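Local atomic coordinates of proline dehydrogenase (Bradyrhizobium japonicum USDA 110, PDB entry 3HAZ), a protein that probably oxidizes proline to glutamate in two steps, using an FAD-dependent proline dehydrogenase and an NAD-dependent aldehyde dehydrogenase joined in one chain. Residues F67-S70 with T71-L75. Numbering follows the deposited sequence.
Sequences FALS and TKEGL
Ser70 and Glu73 form a capping box at the N-terminus of helix 71-85, with Ser70 as N-cap. Ser70 OG accepts a hydrogen bond from Glu73 N at 3.1 Å. In return, Ser70 N donates to Glu73 OE1 at 3.0 Å, with an N-H...O angle of 160°. The carboxylate oxygen is met on its anti side, 32° out of plane. Ser70 OG lies between its own N and carbonyl carbon (chi1 68°), which places OG where it can accept from Glu73 N. Glu73 CG sits beside its backbone N, and the extended chain beyond it carries the carboxylate back to Ser70. Gly74 N hydrogen-bonds to Ser70 O at 2.9 Å, an i to i+4 helix bond.

Nonpolar contacts come from Leu69. Leu69 CB lies 4.1 Å from Glu73 CB, and Leu69 CD1 approaches Gly74 CA at 4.1 Å.

Glu73 OE2 forms a salt bridge with Arg148, which anchors the far end of the capping side chain. Lys72 NZ hydrogen-bonds to Arg923 O.

Ala68, at positive phi, is the C-prime residue of the Schellman motif that ends helix 60-66. The segment thus closes one helix and starts the next within the DNA-binding domain family region. Leu69 and Glu73 pack on helix 140-149, Phe67 on helix 151-168, and Leu75 on helix 452-463.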
loop_
_atom_site.group_PDB
_atom_site.type_symbol
_atom_site.label_atom_id
_atom_site.label_comp_id
_atom_site.label_asym_id
_atom_site.label_seq_id
_atom_site.Cartn_x
_atom_site.Cartn_y
_atom_site.Cartn_z
ATOM N N PHE A 67 -7.703 -39.379 -5.390
ATOM C CA PHE A 67 -6.694 -39.472 -4.339
ATOM C C PHE A 67 -5.812 -38.232 -4.245
ATOM O O PHE A 67 -4.823 -38.216 -3.509
ATOM C CB PHE A 67 -5.862 -40.748 -4.502
ATOM C CG PHE A 67 -6.666 -41.997 -4.325
ATOM C CD1 PHE A 67 -6.853 -42.539 -3.063
ATOM C CD2 PHE A 67 -7.274 -42.603 -5.412
ATOM C CE1 PHE A 67 -7.609 -43.675 -2.891
ATOM C CE2 PHE A 67 -8.035 -43.744 -5.246
ATOM C CZ PHE A 67 -8.203 -44.278 -3.980
ATOM N N ALA A 68 -6.193 -37.185 -4.971
ATOM C CA ALA A 68 -5.419 -35.950 -4.991
ATOM C C ALA A 68 -3.936 -36.232 -5.255
ATOM O O ALA A 68 -3.056 -35.793 -4.504
ATOM C CB ALA A 68 -5.606 -35.177 -3.686
ATOM N N LEU A 69 -3.669 -36.959 -6.336
ATOM C CA LEU A 69 -2.306 -37.341 -6.700
ATOM C C LEU A 69 -1.613 -36.320 -7.599
ATOM O O LEU A 69 -2.212 -35.792 -8.532
ATOM C CB LEU A 69 -2.314 -38.683 -7.439
ATOM C CG LEU A 69 -3.026 -39.891 -6.821
ATOM C CD1 LEU A 69 -3.051 -41.048 -7.822
ATOM C CD2 LEU A 69 -2.368 -40.314 -5.513
ATOM N N SER A 70 -0.337 -36.073 -7.337
ATOM C CA SER A 70 0.507 -35.375 -8.298
ATOM C C SER A 70 0.698 -36.255 -9.538
ATOM O O SER A 70 0.398 -37.452 -9.509
ATOM C CB SER A 70 1.863 -35.070 -7.675
ATOM O OG SER A 70 2.596 -36.266 -7.452
ATOM N N THR A 71 1.194 -35.669 -10.624
ATOM C CA THR A 71 1.514 -36.444 -11.811
ATOM C C THR A 71 2.572 -37.504 -11.502
ATOM O O THR A 71 2.515 -38.616 -12.031
ATOM C CB THR A 71 1.998 -35.548 -12.969
ATOM O OG1 THR A 71 3.139 -34.793 -12.548
ATOM C CG2 THR A 71 0.897 -34.587 -13.389
ATOM N N LYS A 72 3.530 -37.165 -10.640
ATOM C CA LYS A 72 4.572 -38.118 -10.271
ATOM C C LYS A 72 3.987 -39.314 -9.522
ATOM O O LYS A 72 4.407 -40.455 -9.722
ATOM C CB LYS A 72 5.653 -37.463 -9.407
ATOM C CG LYS A 72 6.818 -38.404 -9.097
ATOM C CD LYS A 72 7.465 -38.108 -7.755
ATOM C CE LYS A 72 8.112 -36.746 -7.745
ATOM N NZ LYS A 72 9.300 -36.711 -8.624
ATOM N N GLU A 73 3.024 -39.046 -8.649
ATOM C CA GLU A 73 2.402 -40.101 -7.860
ATOM C C GLU A 73 1.523 -40.992 -8.729
ATOM O O GLU A 73 1.505 -42.215 -8.572
ATOM C CB GLU A 73 1.599 -39.494 -6.708
ATOM C CG GLU A 73 2.489 -38.931 -5.619
ATOM C CD GLU A 73 1.733 -38.100 -4.603
ATOM O OE1 GLU A 73 0.632 -37.600 -4.922
ATOM O OE2 GLU A 73 2.254 -37.944 -3.483
ATOM N N GLY A 74 0.795 -40.370 -9.646
ATOM C CA GLY A 74 0.003 -41.115 -10.600
ATOM C C GLY A 74 0.904 -42.030 -11.411
ATOM O O GLY A 74 0.588 -43.198 -11.626
ATOM N N LEU A 75 2.029 -41.492 -11.870
ATOM C CA LEU A 75 2.960 -42.260 -12.687
ATOM C C LEU A 75 3.503 -43.459 -11.919
ATOM O O LEU A 75 3.543 -44.572 -12.443
ATOM C CB LEU A 75 4.115 -41.381 -13.196
ATOM C CG LEU A 75 5.044 -42.102 -14.185
ATOM C CD1 LEU A 75 5.484 -41.184 -15.316
ATOM C CD2 LEU A 75 6.249 -42.705 -13.471
#